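Long-range contact in split-Soret cytochrome c (Desulfovibrio desulfuricans, PDB 1H21), which carries two heme c groups and an iron-sulfur centre per subunit, forms a homodimer that shares four hemes, and may take part in electron transport for sulfate reduction: residues T84-F96 with H106-V118. Residues are numbered along the deposited sequence; the frame is centred on the assembly and turned at random.
Sequences TICGALYGAAATF and HPMVNELFRWYEV. Unlike the reference sequence in segment 84-96: Cys86 (reference Tyr).
Segments 87-96 and 106-118 of helices 87-99 and 102-118 pack side by side as a helical hairpin, their axes 10.1 Å apart at closest approach and nearly antiparallel at 160°; the CA atoms of Ala93 and Val109, and of Leu89 and Phe113, are the nearest pairs across the segments. The backbones come nearest at the small Ala93, whose CB lies 3.9 Å from Val109 CG2. One turn away Leu112 enters as a knob into a hole formed by Leu89, Ala92, Ala93 and Phe96; its CD2 branch does the touching, 4.0 Å from Ala92 CB. Leu89 wedges in the opposite direction, between two aromatic rings: its CB meets Phe113 CE1 at 3.7 Å, while its CD1 rides over one face of Tyr116, 4.3 Å from the ring centroid, in a CH-pi contact. Ile85 has CG1 anti to the backbone N (chi1 179°) and then bends, bringing CD1 obliquely to Phe113 CZ, the two side chains crossing at about a right angle. At the other end Phe96 lies flat between Ala93 CA on one face and the methyl of Met108 on the opposite one; Met108 CB and Val109 CG2 also reach its CD2. The bend at the Met108 thioether (chi3 61°) brings CE over the middle of this ring, 3.8 Å from the centroid, and leaves SD obliquely placed in a Met-aromatic contact. Helix 165-192 adds Ile185 against Leu112 and Ile186 against Phe96, whereas Trp82 of the second subunit meets Phe113 edge-to-face.

Cys86, N-cap of helix 87-99, is an inferred ligand of the probable [2Fe-2S] cluster, with Cys44, Cys147 and Cys171. Its SG makes only a van der Waals approach to Tyr116 OH, 4.0 Å away; that hydroxyl hydrogen-bonds Ser150 instead. Methyl, CH-pi and aromatic packing thus joins the buried hairpin.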
loop_
_atom_site.group_PDB
_atom_site.type_symbol
_atom_site.label_atom_id
_atom_site.label_comp_id
_atom_site.label_asym_id
_atom_site.label_seq_id
_atom_site.Cartn_x
_atom_site.Cartn_y
_atom_site.Cartn_z
ATOM N N THR A 84 6.598 2.648 -0.488
ATOM C CA THR A 84 6.131 1.304 -0.146
ATOM C C THR A 84 5.537 0.640 -1.407
ATOM O O THR A 84 6.172 0.641 -2.460
ATOM C CB THR A 84 5.125 1.310 1.072
ATOM O OG1 THR A 84 3.895 1.975 0.724
ATOM C CG2 THR A 84 5.761 2.014 2.297
ATOM N N ILE A 85 4.331 0.093 -1.314
ATOM C CA ILE A 85 3.694 -0.554 -2.447
ATOM C C ILE A 85 3.639 0.393 -3.651
ATOM O O ILE A 85 3.338 1.583 -3.489
ATOM C CB ILE A 85 2.253 -0.995 -2.060
ATOM C CG1 ILE A 85 1.545 -1.664 -3.245
ATOM C CG2 ILE A 85 1.456 0.197 -1.607
ATOM C CD1 ILE A 85 2.219 -2.913 -3.765
ATOM N N CYS A 86 3.984 -0.100 -4.841
ATOM C CA CYS A 86 3.893 0.748 -6.025
ATOM C C CYS A 86 2.434 1.120 -6.278
ATOM O O CYS A 86 1.566 0.255 -6.367
ATOM C CB CYS A 86 4.547 0.087 -7.233
ATOM S SG CYS A 86 6.113 0.945 -7.640
ATOM N N GLY A 87 2.164 2.420 -6.273
ATOM C CA GLY A 87 0.813 2.925 -6.447
ATOM C C GLY A 87 -0.013 2.334 -7.576
ATOM O O GLY A 87 -1.222 2.118 -7.438
ATOM N N ALA A 88 0.627 2.114 -8.719
ATOM C CA ALA A 88 -0.075 1.548 -9.857
ATOM C C ALA A 88 -0.607 0.180 -9.486
ATOM O O ALA A 88 -1.742 -0.164 -9.818
ATOM C CB ALA A 88 0.850 1.444 -11.048
ATOM N N LEU A 89 0.195 -0.581 -8.747
ATOM C CA LEU A 89 -0.188 -1.923 -8.329
ATOM C C LEU A 89 -1.372 -1.902 -7.372
ATOM O O LEU A 89 -2.312 -2.698 -7.508
ATOM C CB LEU A 89 0.995 -2.662 -7.706
ATOM C CG LEU A 89 2.170 -3.089 -8.589
ATOM C CD1 LEU A 89 3.063 -3.956 -7.735
ATOM C CD2 LEU A 89 1.724 -3.900 -9.765
ATOM N N TYR A 90 -1.347 -0.991 -6.407
ATOM C CA TYR A 90 -2.466 -0.913 -5.473
ATOM C C TYR A 90 -3.739 -0.463 -6.197
ATOM O O TYR A 90 -4.800 -1.076 -6.059
ATOM C CB TYR A 90 -2.192 0.037 -4.309
ATOM C CG TYR A 90 -3.379 0.048 -3.408
ATOM C CD1 TYR A 90 -3.671 -1.060 -2.607
ATOM C CD2 TYR A 90 -4.284 1.108 -3.429
ATOM C CE1 TYR A 90 -4.828 -1.111 -1.861
ATOM C CE2 TYR A 90 -5.469 1.061 -2.668
ATOM C CZ TYR A 90 -5.723 -0.051 -1.894
ATOM O OH TYR A 90 -6.859 -0.102 -1.147
ATOM N N GLY A 91 -3.628 0.636 -6.932
ATOM C CA GLY A 91 -4.763 1.145 -7.672
ATOM C C GLY A 91 -5.451 0.062 -8.488
ATOM O O GLY A 91 -6.677 -0.009 -8.512
ATOM N N ALA A 92 -4.667 -0.799 -9.131
ATOM C CA ALA A 92 -5.228 -1.868 -9.946
ATOM C C ALA A 92 -5.808 -2.988 -9.104
ATOM O O ALA A 92 -6.931 -3.415 -9.338
ATOM C CB ALA A 92 -4.175 -2.417 -10.912
ATOM N N ALA A 93 -5.081 -3.439 -8.090
ATOM C CA ALA A 93 -5.584 -4.527 -7.272
ATOM C C ALA A 93 -6.796 -4.140 -6.432
ATOM O O ALA A 93 -7.619 -4.980 -6.099
ATOM C CB ALA A 93 -4.487 -5.058 -6.386
ATOM N N ALA A 94 -6.898 -2.861 -6.088
ATOM C CA ALA A 94 -7.985 -2.387 -5.243
ATOM C C ALA A 94 -9.316 -2.540 -5.918
ATOM O O ALA A 94 -10.328 -2.798 -5.249
ATOM C CB ALA A 94 -7.773 -0.935 -4.857
ATOM N N THR A 95 -9.313 -2.362 -7.240
ATOM C CA THR A 95 -10.535 -2.474 -8.037
ATOM C C THR A 95 -11.144 -3.875 -7.915
ATOM O O THR A 95 -12.367 -4.024 -7.861
ATOM C CB THR A 95 -10.302 -2.141 -9.546
ATOM O OG1 THR A 95 -9.499 -3.154 -10.155
ATOM C CG2 THR A 95 -9.598 -0.833 -9.711
ATOM N N PHE A 96 -10.294 -4.885 -7.783
ATOM C CA PHE A 96 -10.775 -6.257 -7.678
ATOM C C PHE A 96 -11.683 -6.424 -6.468
ATOM O O PHE A 96 -12.617 -7.254 -6.486
ATOM C CB PHE A 96 -9.621 -7.257 -7.550
ATOM C CG PHE A 96 -8.607 -7.168 -8.634
ATOM C CD1 PHE A 96 -8.829 -6.378 -9.771
ATOM C CD2 PHE A 96 -7.416 -7.887 -8.522
ATOM C CE1 PHE A 96 -7.897 -6.308 -10.781
ATOM C CE2 PHE A 96 -6.464 -7.829 -9.531
ATOM C CZ PHE A 96 -6.704 -7.037 -10.666
ATOM N N HIS A 106 -7.270 -13.196 -4.096
ATOM C CA HIS A 106 -5.915 -13.675 -3.856
ATOM C C HIS A 106 -5.145 -14.116 -5.109
ATOM O O HIS A 106 -4.105 -13.542 -5.415
ATOM C CB HIS A 106 -5.902 -14.789 -2.797
ATOM C CG HIS A 106 -4.530 -15.087 -2.261
ATOM N ND1 HIS A 106 -3.570 -14.112 -2.087
ATOM C CD2 HIS A 106 -3.965 -16.244 -1.835
ATOM C CE1 HIS A 106 -2.478 -14.649 -1.576
ATOM N NE2 HIS A 106 -2.693 -15.942 -1.413
ATOM N N PRO A 107 -5.641 -15.122 -5.862
ATOM C CA PRO A 107 -4.867 -15.522 -7.045
ATOM C C PRO A 107 -4.749 -14.428 -8.095
ATOM O O PRO A 107 -3.760 -14.388 -8.826
ATOM C CB PRO A 107 -5.620 -16.759 -7.551
ATOM C CG PRO A 107 -7.044 -16.490 -7.151
ATOM C CD PRO A 107 -6.855 -15.963 -5.732
ATOM N N MET A 108 -5.721 -13.517 -8.138
ATOM C CA MET A 108 -5.681 -12.417 -9.110
ATOM C C MET A 108 -4.514 -11.465 -8.780
ATOM O O MET A 108 -3.744 -11.086 -9.650
ATOM C CB MET A 108 -7.009 -11.637 -9.106
ATOM C CG MET A 108 -8.259 -12.463 -9.445
ATOM S SD MET A 108 -9.794 -11.450 -9.422
ATOM C CE MET A 108 -9.443 -10.279 -10.683
ATOM N N VAL A 109 -4.394 -11.075 -7.518
ATOM C CA VAL A 109 -3.320 -10.189 -7.091
ATOM C C VAL A 109 -1.978 -10.935 -7.175
ATOM O O VAL A 109 -0.941 -10.330 -7.474
ATOM C CB VAL A 109 -3.566 -9.698 -5.643
ATOM C CG1 VAL A 109 -2.355 -8.944 -5.090
ATOM C CG2 VAL A 109 -4.801 -8.830 -5.620
ATOM N N ASN A 110 -1.997 -12.245 -6.939
ATOM C CA ASN A 110 -0.770 -13.025 -7.011
ATOM C C ASN A 110 -0.200 -12.964 -8.417
ATOM O O ASN A 110 1.013 -12.835 -8.597
ATOM C CB ASN A 110 -1.009 -14.485 -6.624
ATOM C CG ASN A 110 -1.092 -14.688 -5.121
ATOM O OD1 ASN A 110 -0.796 -13.785 -4.338
ATOM N ND2 ASN A 110 -1.487 -15.884 -4.709
ATOM N N GLU A 111 -1.078 -13.055 -9.412
ATOM C CA GLU A 111 -0.642 -12.998 -10.800
ATOM C C GLU A 111 -0.145 -11.595 -11.145
ATOM O O GLU A 111 0.925 -11.426 -11.742
ATOM C CB GLU A 111 -1.776 -13.416 -11.753
ATOM C CG GLU A 111 -1.587 -12.892 -13.168
ATOM C CD GLU A 111 -2.057 -13.833 -14.241
ATOM O OE1 GLU A 111 -2.429 -14.983 -13.931
ATOM O OE2 GLU A 111 -2.032 -13.410 -15.422
ATOM N N LEU A 112 -0.926 -10.586 -10.777
ATOM C CA LEU A 112 -0.553 -9.206 -11.034
ATOM C C LEU A 112 0.803 -8.874 -10.395
ATOM O O LEU A 112 1.696 -8.372 -11.078
ATOM C CB LEU A 112 -1.645 -8.280 -10.503
ATOM C CG LEU A 112 -1.414 -6.794 -10.692
ATOM C CD1 LEU A 112 -1.214 -6.492 -12.180
ATOM C CD2 LEU A 112 -2.607 -6.046 -10.096
ATOM N N PHE A 113 0.969 -9.217 -9.116
ATOM C CA PHE A 113 2.209 -8.955 -8.378
ATOM C C PHE A 113 3.435 -9.788 -8.817
ATOM O O PHE A 113 4.519 -9.231 -8.974
ATOM C CB PHE A 113 1.974 -9.079 -6.866
ATOM C CG PHE A 113 1.199 -7.927 -6.262
ATOM C CD1 PHE A 113 0.476 -7.043 -7.067
ATOM C CD2 PHE A 113 1.183 -7.734 -4.890
ATOM C CE1 PHE A 113 -0.249 -5.990 -6.515
ATOM C CE2 PHE A 113 0.460 -6.682 -4.327
ATOM C CZ PHE A 113 -0.257 -5.811 -5.145
ATOM N N ARG A 114 3.279 -11.103 -9.006
ATOM C CA ARG A 114 4.390 -11.967 -9.452
ATOM C C ARG A 114 4.836 -11.556 -10.858
ATOM O O ARG A 114 6.028 -11.554 -11.180
ATOM C CB ARG A 114 3.962 -13.429 -9.451
ATOM C CG ARG A 114 3.780 -13.991 -8.068
ATOM C CD ARG A 114 3.200 -15.381 -8.059
ATOM N NE ARG A 114 2.852 -15.781 -6.695
ATOM C CZ ARG A 114 2.060 -16.803 -6.365
ATOM N NH1 ARG A 114 1.501 -17.573 -7.296
ATOM N NH2 ARG A 114 1.850 -17.068 -5.082
ATOM N N TRP A 115 3.871 -11.149 -11.676
ATOM C CA TRP A 115 4.153 -10.722 -13.029
ATOM C C TRP A 115 5.052 -9.503 -12.964
ATOM O O TRP A 115 6.083 -9.444 -13.649
ATOM C CB TRP A 115 2.840 -10.395 -13.750
ATOM C CG TRP A 115 3.001 -9.547 -14.989
ATOM C CD1 TRP A 115 3.367 -9.969 -16.239
ATOM C CD2 TRP A 115 2.829 -8.124 -15.078
ATOM N NE1 TRP A 115 3.437 -8.890 -17.099
ATOM C CE2 TRP A 115 3.113 -7.748 -16.409
ATOM C CE3 TRP A 115 2.467 -7.134 -14.158
ATOM C CZ2 TRP A 115 3.049 -6.427 -16.842
ATOM C CZ3 TRP A 115 2.405 -5.822 -14.588
ATOM C CH2 TRP A 115 2.694 -5.478 -15.920
ATOM N N TYR A 116 4.662 -8.546 -12.118
ATOM C CA TYR A 116 5.411 -7.306 -11.944
ATOM C C TYR A 116 6.859 -7.542 -11.517
ATOM O O TYR A 116 7.776 -6.937 -12.082
ATOM C CB TYR A 116 4.724 -6.363 -10.949
ATOM C CG TYR A 116 5.406 -5.021 -10.849
ATOM C CD1 TYR A 116 5.078 -3.984 -11.715
ATOM C CD2 TYR A 116 6.405 -4.797 -9.906
ATOM C CE1 TYR A 116 5.732 -2.760 -11.650
ATOM C CE2 TYR A 116 7.061 -3.581 -9.827
ATOM C CZ TYR A 116 6.723 -2.567 -10.703
ATOM O OH TYR A 116 7.386 -1.356 -10.649
ATOM N N GLU A 117 7.067 -8.424 -10.545
ATOM C CA GLU A 117 8.422 -8.709 -10.076
ATOM C C GLU A 117 9.384 -9.215 -11.172
ATOM O O GLU A 117 10.555 -8.824 -11.201
ATOM C CB GLU A 117 8.398 -9.752 -8.963
ATOM C CG GLU A 117 7.669 -9.385 -7.670
ATOM C CD GLU A 117 7.777 -10.506 -6.633
ATOM O OE1 GLU A 117 7.935 -11.688 -7.029
ATOM O OE2 GLU A 117 7.738 -10.217 -5.418
ATOM N N VAL A 118 8.896 -10.079 -12.064
ATOM C CA VAL A 118 9.754 -10.662 -13.092
ATOM C C VAL A 118 9.798 -10.044 -14.481
ATOM O O VAL A 118 10.807 -10.182 -15.174
ATOM C CB VAL A 118 9.490 -12.170 -13.261
ATOM C CG1 VAL A 118 9.759 -12.879 -11.964
ATOM C CG2 VAL A 118 8.055 -12.424 -13.724
#